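Local coordinates for endo-beta-N-acetylglucosaminidase F1 (Bacteroides thetaiotaomicron VPI-5482, PDB 6TCV), which probably hydrolyses the chitobiose core of high-mannose N-glycans, as an endo-beta-N-acetylglucosaminidase of a human gut bacterium, at residues T184-L189 against A409-V414; P236-G241 against N280-N285; G421-V424 against S428-A431; T434-K439 against T443-P448. The protein carries 2 engineered substitutions. One frame throughout, in Å; residues are numbered along the deposited sequence.

Interaction 1: T184-L189 against A409-V414; sequences TLSFQL and AKYGSV
S186 and F187 meet Y411 and V414 where a loop of the glycosidase's beta-barrel domain, between strands 169-175 and 198-209, packs on helix 411-416. All four residues are buried. The Y411 hydroxyl donates to S186 OG, with Y411 OH and S186 OG 2.8 Å apart. OG lies at the edge of the Y411 ring, near its plane. The serine oxygen also bonds I435 O, and this second bond ties the loop to the C-terminal hairpin. F187 has CG anti to its own carbonyl carbon (chi1 -63°), which carries the far end of the ring toward the helix. There the two aromatic rings meet obliquely, with planes 74° apart and F187 CZ 3.9 Å from Y411 CE1. F415 stacks on F187 and meets Y411 edge-to-face, while W196 also packs edge-to-face with F187. The loop phenylalanine therefore belongs to a larger aromatic cluster. One turn further along the helix, V414 holds CG1 anti to its backbone N (chi1 174°). That methyl reaches the edge of the phenylalanine ring, near its plane, with V414 CG1 3.6 Å from F187 CE2.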
loop_
_atom_site.group_PDB
_atom_site.type_symbol
_atom_site.label_atom_id
_atom_site.label_comp_id
_atom_site.label_asym_id
_atom_site.label_seq_id
_atom_site.Cartn_x
_atom_site.Cartn_y
_atom_site.Cartn_z
ATOM N N THR A 184 15.119 1.752 -6.652
ATOM C CA THR A 184 14.088 2.783 -6.648
ATOM C C THR A 184 14.707 4.162 -6.830
ATOM O O THR A 184 14.118 5.050 -7.481
ATOM C CB THR A 184 13.350 2.732 -5.313
ATOM O OG1 THR A 184 12.716 1.462 -5.132
ATOM C CG2 THR A 184 12.264 3.782 -5.186
ATOM N N LEU A 185 15.875 4.390 -6.227
ATOM C CA LEU A 185 16.525 5.698 -6.222
ATOM C C LEU A 185 17.112 6.068 -7.571
ATOM O O LEU A 185 17.513 7.229 -7.743
ATOM C CB LEU A 185 17.554 5.773 -5.106
ATOM C CG LEU A 185 16.987 5.542 -3.727
ATOM C CD1 LEU A 185 18.138 5.607 -2.710
ATOM C CD2 LEU A 185 15.815 6.452 -3.365
ATOM N N SER A 186 17.152 5.136 -8.537
ATOM C CA SER A 186 17.551 5.462 -9.899
ATOM C C SER A 186 16.522 6.289 -10.647
ATOM O O SER A 186 16.837 6.753 -11.744
ATOM C CB SER A 186 17.775 4.207 -10.721
ATOM O OG SER A 186 18.754 3.310 -10.139
ATOM N N PHE A 187 15.298 6.388 -10.136
ATOM C CA PHE A 187 14.163 6.962 -10.837
ATOM C C PHE A 187 13.705 8.283 -10.213
ATOM O O PHE A 187 12.950 8.281 -9.224
ATOM C CB PHE A 187 12.996 5.990 -10.841
ATOM C CG PHE A 187 13.241 4.682 -11.569
ATOM C CD1 PHE A 187 13.865 3.635 -10.912
ATOM C CD2 PHE A 187 12.835 4.506 -12.877
ATOM C CE1 PHE A 187 14.086 2.430 -11.560
ATOM C CE2 PHE A 187 13.016 3.321 -13.547
ATOM C CZ PHE A 187 13.664 2.259 -12.875
ATOM N N GLN A 188 14.127 9.383 -10.785
ATOM C CA GLN A 188 13.739 10.698 -10.317
ATOM C C GLN A 188 13.241 11.508 -11.494
ATOM O O GLN A 188 13.670 11.293 -12.638
ATOM C CB GLN A 188 14.872 11.509 -9.656
ATOM C CG GLN A 188 15.487 10.909 -8.426
ATOM C CD GLN A 188 16.724 11.699 -7.966
ATOM O OE1 GLN A 188 17.767 11.561 -8.539
ATOM N NE2 GLN A 188 16.562 12.575 -6.950
ATOM N N LEU A 189 12.362 12.475 -11.203
ATOM C CA LEU A 189 12.059 13.474 -12.206
ATOM C C LEU A 189 13.229 14.452 -12.319
ATOM O O LEU A 189 14.105 14.514 -11.449
ATOM C CB LEU A 189 10.800 14.260 -11.788
ATOM C CG LEU A 189 9.600 13.427 -11.382
ATOM C CD1 LEU A 189 8.447 14.355 -11.051
ATOM C CD2 LEU A 189 9.232 12.457 -12.458
ATOM N N ALA A 409 20.425 -3.569 -16.009
ATOM C CA ALA A 409 20.846 -3.947 -17.348
ATOM C C ALA A 409 19.848 -3.565 -18.427
ATOM O O ALA A 409 20.217 -3.530 -19.616
ATOM C CB ALA A 409 21.190 -5.435 -17.430
ATOM N N LYS A 410 18.584 -3.382 -18.053
ATOM C CA LYS A 410 17.547 -3.010 -18.999
ATOM C C LYS A 410 17.089 -1.578 -18.805
ATOM O O LYS A 410 16.032 -1.181 -19.318
ATOM C CB LYS A 410 16.342 -3.961 -18.955
ATOM C CG LYS A 410 16.714 -5.398 -19.268
ATOM C CD LYS A 410 15.492 -6.307 -19.349
ATOM C CE LYS A 410 15.885 -7.716 -19.744
ATOM N NZ LYS A 410 16.316 -7.799 -21.164
ATOM N N TYR A 411 17.880 -0.732 -18.138
ATOM C CA TYR A 411 17.433 0.636 -17.900
ATOM C C TYR A 411 17.219 1.395 -19.208
ATOM O O TYR A 411 16.366 2.280 -19.242
ATOM C CB TYR A 411 18.426 1.392 -17.020
ATOM C CG TYR A 411 18.240 1.263 -15.505
ATOM C CD1 TYR A 411 17.236 0.497 -14.950
ATOM C CD2 TYR A 411 19.055 1.975 -14.649
ATOM C CE1 TYR A 411 17.038 0.436 -13.555
ATOM C CE2 TYR A 411 18.870 1.905 -13.270
ATOM C CZ TYR A 411 17.897 1.108 -12.750
ATOM O OH TYR A 411 17.715 1.021 -11.372
ATOM N N GLY A 412 17.963 1.138 -20.270
ATOM C CA GLY A 412 17.670 1.821 -21.508
ATOM C C GLY A 412 16.231 1.610 -21.953
ATOM O O GLY A 412 15.523 2.541 -22.359
ATOM N N SER A 413 15.782 0.351 -21.921
ATOM C CA SER A 413 14.388 0.033 -22.246
ATOM C C SER A 413 13.418 0.662 -21.254
ATOM O O SER A 413 12.415 1.291 -21.660
ATOM C CB SER A 413 14.229 -1.502 -22.207
ATOM O OG SER A 413 12.898 -1.858 -22.482
ATOM N N VAL A 414 13.668 0.466 -19.963
ATOM C CA VAL A 414 12.740 0.958 -18.944
ATOM C C VAL A 414 12.543 2.470 -19.089
ATOM O O VAL A 414 11.414 2.973 -19.126
ATOM C CB VAL A 414 13.234 0.590 -17.532
ATOM C CG1 VAL A 414 12.356 1.213 -16.447
ATOM C CG2 VAL A 414 13.309 -0.911 -17.341
#

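Interaction 2: P236-G241 against N280-N285; sequences PLRRRG and NLDGVN
R238 grips D282 side-on with two nitrogens, one to each carboxylate oxygen. R238 NE donates to D282 OD2 at 2.8 Å, and the N-H...O angle is 162°. R238 NH2 donates to D282 OD1 at 2.9 Å and is about as straight. Both oxygens lie in the guanidinium plane and are met on their syn sides, although the two flat groups are turned 31° apart. D282 OD2 also takes the backbone N-H of V244, so strand 243-249 shares the carboxylate. R238 NH1 has its own partner in Q235 OE1. A bend at chi3 (68°) brings one face of the guanidinium against N280 O. That oxygen lies 3.2 Å from R238 CD, and it accepts from Q235 NE2. G241 and N280, both with positive phi, close Schellman motifs at the ends of their helices. The contact thus joins the C-terminal end of helix 235-238 to the chain leading into strand 283-287 of the barrel. A leucine in place of R238 would probably leave the buried carboxylate of D282 without its opposite charge. The paired bonds, with V244 N on OD2, fix the rotation of the carboxylate and tie helix 235-238 to the barrel strands.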
loop_
_atom_site.group_PDB
_atom_site.type_symbol
_atom_site.label_atom_id
_atom_site.label_comp_id
_atom_site.label_asym_id
_atom_site.label_seq_id
_atom_site.Cartn_x
_atom_site.Cartn_y
_atom_site.Cartn_z
ATOM N N PRO A 236 16.368 3.033 3.841
ATOM C CA PRO A 236 16.760 4.275 3.133
ATOM C C PRO A 236 15.677 4.756 2.187
ATOM O O PRO A 236 15.580 5.955 1.918
ATOM C CB PRO A 236 18.045 3.883 2.389
ATOM C CG PRO A 236 18.607 2.742 3.225
ATOM C CD PRO A 236 17.388 1.979 3.702
ATOM N N LEU A 237 14.869 3.857 1.646
ATOM C CA LEU A 237 13.745 4.253 0.819
ATOM C C LEU A 237 12.645 4.902 1.637
ATOM O O LEU A 237 12.068 5.923 1.241
ATOM C CB LEU A 237 13.190 3.079 0.066
ATOM C CG LEU A 237 14.155 2.248 -0.770
ATOM C CD1 LEU A 237 13.415 1.095 -1.442
ATOM C CD2 LEU A 237 14.817 3.175 -1.774
ATOM N N ARG A 238 12.346 4.321 2.799
ATOM C CA ARG A 238 11.265 4.834 3.657
ATOM C C ARG A 238 11.602 6.201 4.195
ATOM O O ARG A 238 10.716 7.052 4.328
ATOM C CB ARG A 238 10.972 3.846 4.791
ATOM C CG ARG A 238 10.486 2.529 4.225
ATOM C CD ARG A 238 10.010 1.567 5.327
ATOM N NE ARG A 238 8.795 2.069 5.939
ATOM C CZ ARG A 238 8.700 2.610 7.131
ATOM N NH1 ARG A 238 9.733 2.754 7.942
ATOM N NH2 ARG A 238 7.504 3.047 7.541
ATOM N N ARG A 239 12.858 6.472 4.493
ATOM C CA ARG A 239 13.285 7.791 4.956
ATOM C C ARG A 239 12.971 8.870 3.935
ATOM O O ARG A 239 12.874 10.052 4.315
ATOM C CB ARG A 239 14.750 7.821 5.344
ATOM C CG ARG A 239 15.092 7.024 6.525
ATOM C CD ARG A 239 16.494 7.365 7.049
ATOM N NE ARG A 239 17.618 7.113 6.146
ATOM C CZ ARG A 239 18.314 5.976 6.101
ATOM N NH1 ARG A 239 18.015 4.988 6.934
ATOM N NH2 ARG A 239 19.345 5.852 5.274
ATOM N N ARG A 240 12.946 8.514 2.648
ATOM C CA ARG A 240 12.666 9.454 1.565
ATOM C C ARG A 240 11.200 9.436 1.176
ATOM O O ARG A 240 10.801 10.103 0.206
ATOM C CB ARG A 240 13.524 9.159 0.334
ATOM C CG ARG A 240 14.994 9.394 0.592
ATOM C CD ARG A 240 15.836 8.985 -0.605
ATOM N NE ARG A 240 17.248 9.192 -0.304
ATOM C CZ ARG A 240 18.082 9.981 -0.964
ATOM N NH1 ARG A 240 17.726 10.664 -2.001
ATOM N NH2 ARG A 240 19.341 10.013 -0.571
ATOM N N GLY A 241 10.355 8.734 1.921
ATOM C CA GLY A 241 8.929 8.812 1.703
ATOM C C GLY A 241 8.369 7.717 0.842
ATOM O O GLY A 241 7.159 7.719 0.580
ATOM N N ASN A 280 9.200 -3.027 10.007
ATOM C CA ASN A 280 8.927 -1.603 9.760
ATOM C C ASN A 280 8.678 -1.367 8.265
ATOM O O ASN A 280 9.402 -0.610 7.588
ATOM C CB ASN A 280 10.037 -0.729 10.355
ATOM C CG ASN A 280 9.643 0.731 10.546
ATOM O OD1 ASN A 280 8.475 1.130 10.511
ATOM N ND2 ASN A 280 10.670 1.551 10.817
ATOM N N LEU A 281 7.653 -2.047 7.745
ATOM C CA LEU A 281 7.217 -1.946 6.362
ATOM C C LEU A 281 5.875 -1.229 6.303
ATOM O O LEU A 281 5.243 -0.964 7.328
ATOM C CB LEU A 281 7.126 -3.306 5.685
ATOM C CG LEU A 281 8.383 -4.174 5.819
ATOM C CD1 LEU A 281 8.145 -5.479 5.099
ATOM C CD2 LEU A 281 9.583 -3.418 5.186
ATOM N N ASP A 282 5.379 -0.958 5.102
ATOM C CA ASP A 282 4.216 -0.098 4.924
ATOM C C ASP A 282 2.966 -0.810 4.459
ATOM O O ASP A 282 1.962 -0.136 4.197
ATOM C CB ASP A 282 4.560 1.065 3.985
ATOM C CG ASP A 282 5.642 1.907 4.543
ATOM O OD1 ASP A 282 5.404 2.573 5.569
ATOM O OD2 ASP A 282 6.771 1.921 3.970
ATOM N N GLY A 283 2.991 -2.139 4.337
ATOM C CA GLY A 283 1.840 -2.928 3.956
ATOM C C GLY A 283 2.241 -4.063 3.066
ATOM O O GLY A 283 3.384 -4.515 3.081
ATOM N N VAL A 284 1.264 -4.526 2.296
ATOM C CA VAL A 284 1.355 -5.793 1.566
ATOM C C VAL A 284 0.761 -5.684 0.179
ATOM O O VAL A 284 -0.140 -4.868 -0.082
ATOM C CB VAL A 284 0.635 -6.912 2.379
ATOM C CG1 VAL A 284 -0.872 -6.694 2.436
ATOM C CG2 VAL A 284 0.934 -8.306 1.851
ATOM N N ASN A 285 1.256 -6.503 -0.744
ATOM C CA ASN A 285 0.567 -6.840 -1.993
ATOM C C ASN A 285 0.259 -8.335 -1.984
ATOM O O ASN A 285 1.151 -9.137 -1.640
ATOM C CB ASN A 285 1.399 -6.538 -3.231
ATOM C CG ASN A 285 0.689 -6.945 -4.503
ATOM O OD1 ASN A 285 -0.233 -6.203 -4.984
ATOM N ND2 ASN A 285 0.966 -8.053 -4.999
#

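Interaction 3: G421-V424 against S428-A431; sequences GGEV and SNVA
N429 OD1 is gripped by two donors, the backbone N of E423 and a water. E423 N lies 3.1 Å from N429 OD1 and stands above the amide carbonyl plane, 63° out of it. The water donates to N429 OD1 at 2.8 Å. It also accepts from G422 N and V430 N, both 2.9 Å from the water oxygen, and so bridges the helix to the returning chain. On the other branch of the amide, N429 ND2 makes a weak bond to E423 OE2 at 3.4 Å, with the carboxylate and amide planes 62° apart. N429 CG lies anti to its own carbonyl carbon (chi1 -85°), which swings the amide toward the backbone N-H of E423. S428 N adds a weak bond to G422 O. The backbones are so close here that a CB on G422 would strike S428 O, so glycine suits this position. With alanine at N429, E423 N would probably lose its side-chain acceptor, the bridging water one partner, and E423 OE2 its weak bond. The motif is a helix followed by a tight chain reversal: the chain leaving helix 421-426 turns back, and N429 and the water tie it to the backbone N-H groups of that helix.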
loop_
_atom_site.group_PDB
_atom_site.type_symbol
_atom_site.label_atom_id
_atom_site.label_comp_id
_atom_site.label_asym_id
_atom_site.label_seq_id
_atom_site.Cartn_x
_atom_site.Cartn_y
_atom_site.Cartn_z
ATOM N N GLY A 421 5.818 11.167 -20.276
ATOM C CA GLY A 421 4.692 11.088 -19.359
ATOM C C GLY A 421 4.840 11.992 -18.148
ATOM O O GLY A 421 3.852 12.568 -17.648
ATOM N N GLY A 422 6.059 12.129 -17.633
ATOM C CA GLY A 422 6.251 12.904 -16.424
ATOM C C GLY A 422 5.904 14.359 -16.610
ATOM O O GLY A 422 5.383 15.017 -15.695
ATOM N N GLU A 423 6.190 14.916 -17.788
ATOM C CA GLU A 423 5.795 16.292 -18.026
ATOM C C GLU A 423 4.287 16.479 -17.890
ATOM O O GLU A 423 3.832 17.501 -17.358
ATOM C CB GLU A 423 6.206 16.669 -19.458
ATOM C CG GLU A 423 6.261 18.129 -19.809
ATOM C CD GLU A 423 7.291 18.387 -20.898
ATOM O OE1 GLU A 423 8.104 19.320 -20.746
ATOM O OE2 GLU A 423 7.303 17.631 -21.898
ATOM N N VAL A 424 3.499 15.508 -18.362
ATOM C CA VAL A 424 2.049 15.611 -18.283
ATOM C C VAL A 424 1.579 15.397 -16.847
ATOM O O VAL A 424 0.706 16.121 -16.348
ATOM C CB VAL A 424 1.377 14.606 -19.247
ATOM C CG1 VAL A 424 -0.159 14.547 -19.035
ATOM C CG2 VAL A 424 1.693 14.982 -20.699
ATOM N N SER A 428 7.296 17.627 -14.963
ATOM C CA SER A 428 8.736 17.350 -14.969
ATOM C C SER A 428 8.940 15.944 -15.499
ATOM O O SER A 428 8.399 14.989 -14.948
ATOM C CB SER A 428 9.246 17.505 -13.526
ATOM O OG SER A 428 10.671 17.369 -13.408
ATOM N N ASN A 429 9.697 15.796 -16.584
ATOM C CA ASN A 429 9.946 14.485 -17.141
ATOM C C ASN A 429 10.871 13.673 -16.242
ATOM O O ASN A 429 11.669 14.222 -15.469
ATOM C CB ASN A 429 10.582 14.636 -18.531
ATOM C CG ASN A 429 9.553 14.814 -19.625
ATOM O OD1 ASN A 429 8.550 14.080 -19.668
ATOM N ND2 ASN A 429 9.801 15.746 -20.525
ATOM N N VAL A 430 10.812 12.345 -16.398
ATOM C CA VAL A 430 11.767 11.459 -15.736
ATOM C C VAL A 430 13.168 11.749 -16.250
ATOM O O VAL A 430 13.392 11.944 -17.463
ATOM C CB VAL A 430 11.378 10.016 -15.992
ATOM C CG1 VAL A 430 12.379 9.078 -15.387
ATOM C CG2 VAL A 430 9.968 9.753 -15.439
ATOM N N ALA A 431 14.124 11.848 -15.333
ATOM C CA ALA A 431 15.515 12.094 -15.684
ATOM C C ALA A 431 16.223 10.774 -16.027
ATOM O O ALA A 431 15.914 9.720 -15.496
ATOM C CB ALA A 431 16.251 12.693 -14.467
HETATM O O HOH W 1 8.797 11.590 -18.357
#

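Interaction 4: T434-K439 against T443-P448; sequences TIFYKK and TPYKYP
A short antiparallel beta hairpin near the C-terminus pairs strand 435-436 with strand 445-446. F436 and Y445 are a hydrogen-bonded pair: F436 N to Y445 O is 2.9 Å and Y445 N to F436 O is 2.8 Å. Y447 N adds a bond of 3.0 Å to T434 O. I435 and K446 form a non-hydrogen-bonded pair, their side chains diverging. F436 and Y445 point to the same face of the sheet. F436 CG sits between its backbone N and carbonyl carbon (chi1 79°), which brings the ring face to Y445 CB. Y445 CB then lies over that face in a CH-pi contact, 3.6 Å from F436 CE1, while Y447 CB reaches the ring's edge. K438 runs extended across Y445, with CE over the ring centre. Its ammonium forms a cation-pi contact, K438 NZ 4.8 Å from the Y445 ring centroid. A water joins K438 NZ to Y445 OH, which also bonds D441 in the turn. The hairpin sits at the surface. Y437 N bonds N183 OD1 in the loop after strand 169-175, while the Y447 ring meets Y411 of helix 411-416.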
loop_
_atom_site.group_PDB
_atom_site.type_symbol
_atom_site.label_atom_id
_atom_site.label_comp_id
_atom_site.label_asym_id
_atom_site.label_seq_id
_atom_site.Cartn_x
_atom_site.Cartn_y
_atom_site.Cartn_z
ATOM N N THR A 434 21.587 7.947 -13.321
ATOM C CA THR A 434 23.019 8.086 -13.110
ATOM C C THR A 434 23.590 7.101 -12.121
ATOM O O THR A 434 24.820 6.970 -12.075
ATOM C CB THR A 434 23.357 9.498 -12.628
ATOM O OG1 THR A 434 22.681 9.671 -11.400
ATOM C CG2 THR A 434 22.973 10.570 -13.616
ATOM N N ILE A 435 22.784 6.406 -11.328
ATOM C CA ILE A 435 23.329 5.361 -10.473
ATOM C C ILE A 435 22.437 4.127 -10.519
ATOM O O ILE A 435 21.308 4.147 -10.998
ATOM C CB ILE A 435 23.579 5.793 -9.009
ATOM C CG1 ILE A 435 22.362 6.502 -8.394
ATOM C CG2 ILE A 435 24.842 6.692 -8.912
ATOM C CD1 ILE A 435 21.114 5.700 -8.166
ATOM N N PHE A 436 22.979 3.043 -9.986
ATOM C CA PHE A 436 22.262 1.789 -9.802
ATOM C C PHE A 436 22.907 1.057 -8.630
ATOM O O PHE A 436 23.987 1.424 -8.158
ATOM C CB PHE A 436 22.270 0.927 -11.094
ATOM C CG PHE A 436 23.561 0.183 -11.330
ATOM C CD1 PHE A 436 24.654 0.838 -11.903
ATOM C CD2 PHE A 436 23.701 -1.154 -10.954
ATOM C CE1 PHE A 436 25.845 0.174 -12.088
ATOM C CE2 PHE A 436 24.901 -1.790 -11.146
ATOM C CZ PHE A 436 25.950 -1.109 -11.676
ATOM N N TYR A 437 22.230 0.015 -8.178
ATOM C CA TYR A 437 22.662 -0.808 -7.053
ATOM C C TYR A 437 22.735 -2.260 -7.496
ATOM O O TYR A 437 21.869 -2.745 -8.225
ATOM C CB TYR A 437 21.691 -0.673 -5.886
ATOM C CG TYR A 437 21.706 0.735 -5.296
ATOM C CD1 TYR A 437 20.973 1.766 -5.854
ATOM C CD2 TYR A 437 22.415 0.987 -4.163
ATOM C CE1 TYR A 437 20.969 3.031 -5.293
ATOM C CE2 TYR A 437 22.417 2.267 -3.587
ATOM C CZ TYR A 437 21.679 3.263 -4.171
ATOM O OH TYR A 437 21.703 4.518 -3.562
ATOM N N LYS A 438 23.745 -2.936 -6.994
ATOM C CA LYS A 438 23.932 -4.365 -7.167
ATOM C C LYS A 438 23.197 -5.142 -6.090
ATOM O O LYS A 438 22.952 -4.648 -4.994
ATOM C CB LYS A 438 25.433 -4.735 -7.179
ATOM C CG LYS A 438 26.228 -4.084 -8.307
ATOM C CD LYS A 438 27.660 -4.603 -8.355
ATOM C CE LYS A 438 28.366 -3.985 -9.584
ATOM N NZ LYS A 438 29.679 -4.676 -9.631
ATOM N N LYS A 439 22.872 -6.392 -6.382
ATOM C CA LYS A 439 22.117 -7.204 -5.432
ATOM C C LYS A 439 22.850 -7.262 -4.080
ATOM O O LYS A 439 24.046 -7.539 -4.023
ATOM C CB LYS A 439 21.893 -8.609 -6.014
ATOM C CG LYS A 439 21.084 -9.555 -5.100
ATOM C CD LYS A 439 20.850 -10.918 -5.726
ATOM C CE LYS A 439 20.160 -11.846 -4.726
ATOM N NZ LYS A 439 20.096 -13.179 -5.250
ATOM N N THR A 443 25.997 -0.033 -1.782
ATOM C CA THR A 443 26.844 0.986 -2.411
ATOM C C THR A 443 26.232 1.498 -3.710
ATOM O O THR A 443 25.900 0.702 -4.585
ATOM C CB THR A 443 28.186 0.371 -2.779
ATOM O OG1 THR A 443 28.782 -0.176 -1.609
ATOM C CG2 THR A 443 29.112 1.466 -3.304
ATOM N N PRO A 444 26.072 2.808 -3.894
ATOM C CA PRO A 444 25.614 3.319 -5.196
ATOM C C PRO A 444 26.728 3.241 -6.232
ATOM O O PRO A 444 27.832 3.755 -6.008
ATOM C CB PRO A 444 25.278 4.790 -4.900
ATOM C CG PRO A 444 25.348 4.939 -3.445
ATOM C CD PRO A 444 26.135 3.846 -2.857
ATOM N N TYR A 445 26.451 2.598 -7.349
ATOM C CA TYR A 445 27.380 2.465 -8.468
ATOM C C TYR A 445 26.999 3.384 -9.615
ATOM O O TYR A 445 25.834 3.733 -9.796
ATOM C CB TYR A 445 27.445 1.038 -8.968
ATOM C CG TYR A 445 28.088 0.099 -7.989
ATOM C CD1 TYR A 445 29.474 0.040 -7.854
ATOM C CD2 TYR A 445 27.335 -0.696 -7.152
ATOM C CE1 TYR A 445 30.065 -0.838 -6.937
ATOM C CE2 TYR A 445 27.919 -1.577 -6.276
ATOM C CZ TYR A 445 29.260 -1.611 -6.132
ATOM O OH TYR A 445 29.850 -2.481 -5.224
ATOM N N LYS A 446 28.003 3.714 -10.440
ATOM C CA LYS A 446 27.774 4.648 -11.538
ATOM C C LYS A 446 27.112 3.920 -12.706
ATOM O O LYS A 446 27.585 2.878 -13.160
ATOM C CB LYS A 446 29.117 5.185 -12.025
ATOM C CG LYS A 446 28.960 6.336 -12.992
ATOM C CD LYS A 446 30.353 6.927 -13.377
ATOM C CE LYS A 446 30.266 7.910 -14.521
ATOM N NZ LYS A 446 31.269 9.033 -14.248
ATOM N N TYR A 447 25.974 4.474 -13.166
ATOM C CA TYR A 447 25.267 3.986 -14.346
ATOM C C TYR A 447 25.647 4.822 -15.543
ATOM O O TYR A 447 25.527 6.054 -15.462
ATOM C CB TYR A 447 23.745 4.027 -14.122
ATOM C CG TYR A 447 23.033 3.469 -15.328
ATOM C CD1 TYR A 447 22.762 2.131 -15.419
ATOM C CD2 TYR A 447 22.692 4.296 -16.393
ATOM C CE1 TYR A 447 22.209 1.587 -16.591
ATOM C CE2 TYR A 447 22.131 3.753 -17.542
ATOM C CZ TYR A 447 21.881 2.414 -17.610
ATOM O OH TYR A 447 21.337 1.890 -18.780
ATOM N N PRO A 448 26.056 4.233 -16.688
ATOM C CA PRO A 448 26.123 2.790 -16.931
ATOM C C PRO A 448 27.492 2.164 -16.740
ATOM O O PRO A 448 27.647 0.933 -16.914
ATOM C CB PRO A 448 25.800 2.698 -18.433
ATOM C CG PRO A 448 26.444 3.939 -19.032
ATOM C CD PRO A 448 26.275 5.018 -17.915
HETATM O O HOH W 2 24.989 -1.772 -4.831
HETATM O O HOH W 3 31.280 -4.343 -6.788
#

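In the fold
Interaction 1 is buried, interaction 2 partly so, interaction 3 is largely buried, and interaction 4 lies at the surface. The chemistry follows. Aromatic packing with one hydroxyl pair fills interaction 1, whereas in interaction 2 a charged pair joins a helix to the chain entering a barrel strand. Interaction 3 uses backbone, amide and water, and interaction 4 relies on strand bonds plus ring contacts. The 184-189 loop touches the other three: L185 packs on L237 and R240, Q188 O lies 2.8 Å from A431 N, and L185 CD1 lies 3.8 Å from Y437 OH. Interaction 2 is nested inside the chain loop closed by interaction 1. Interactions 3 and 4 are local in sequence and follow one another.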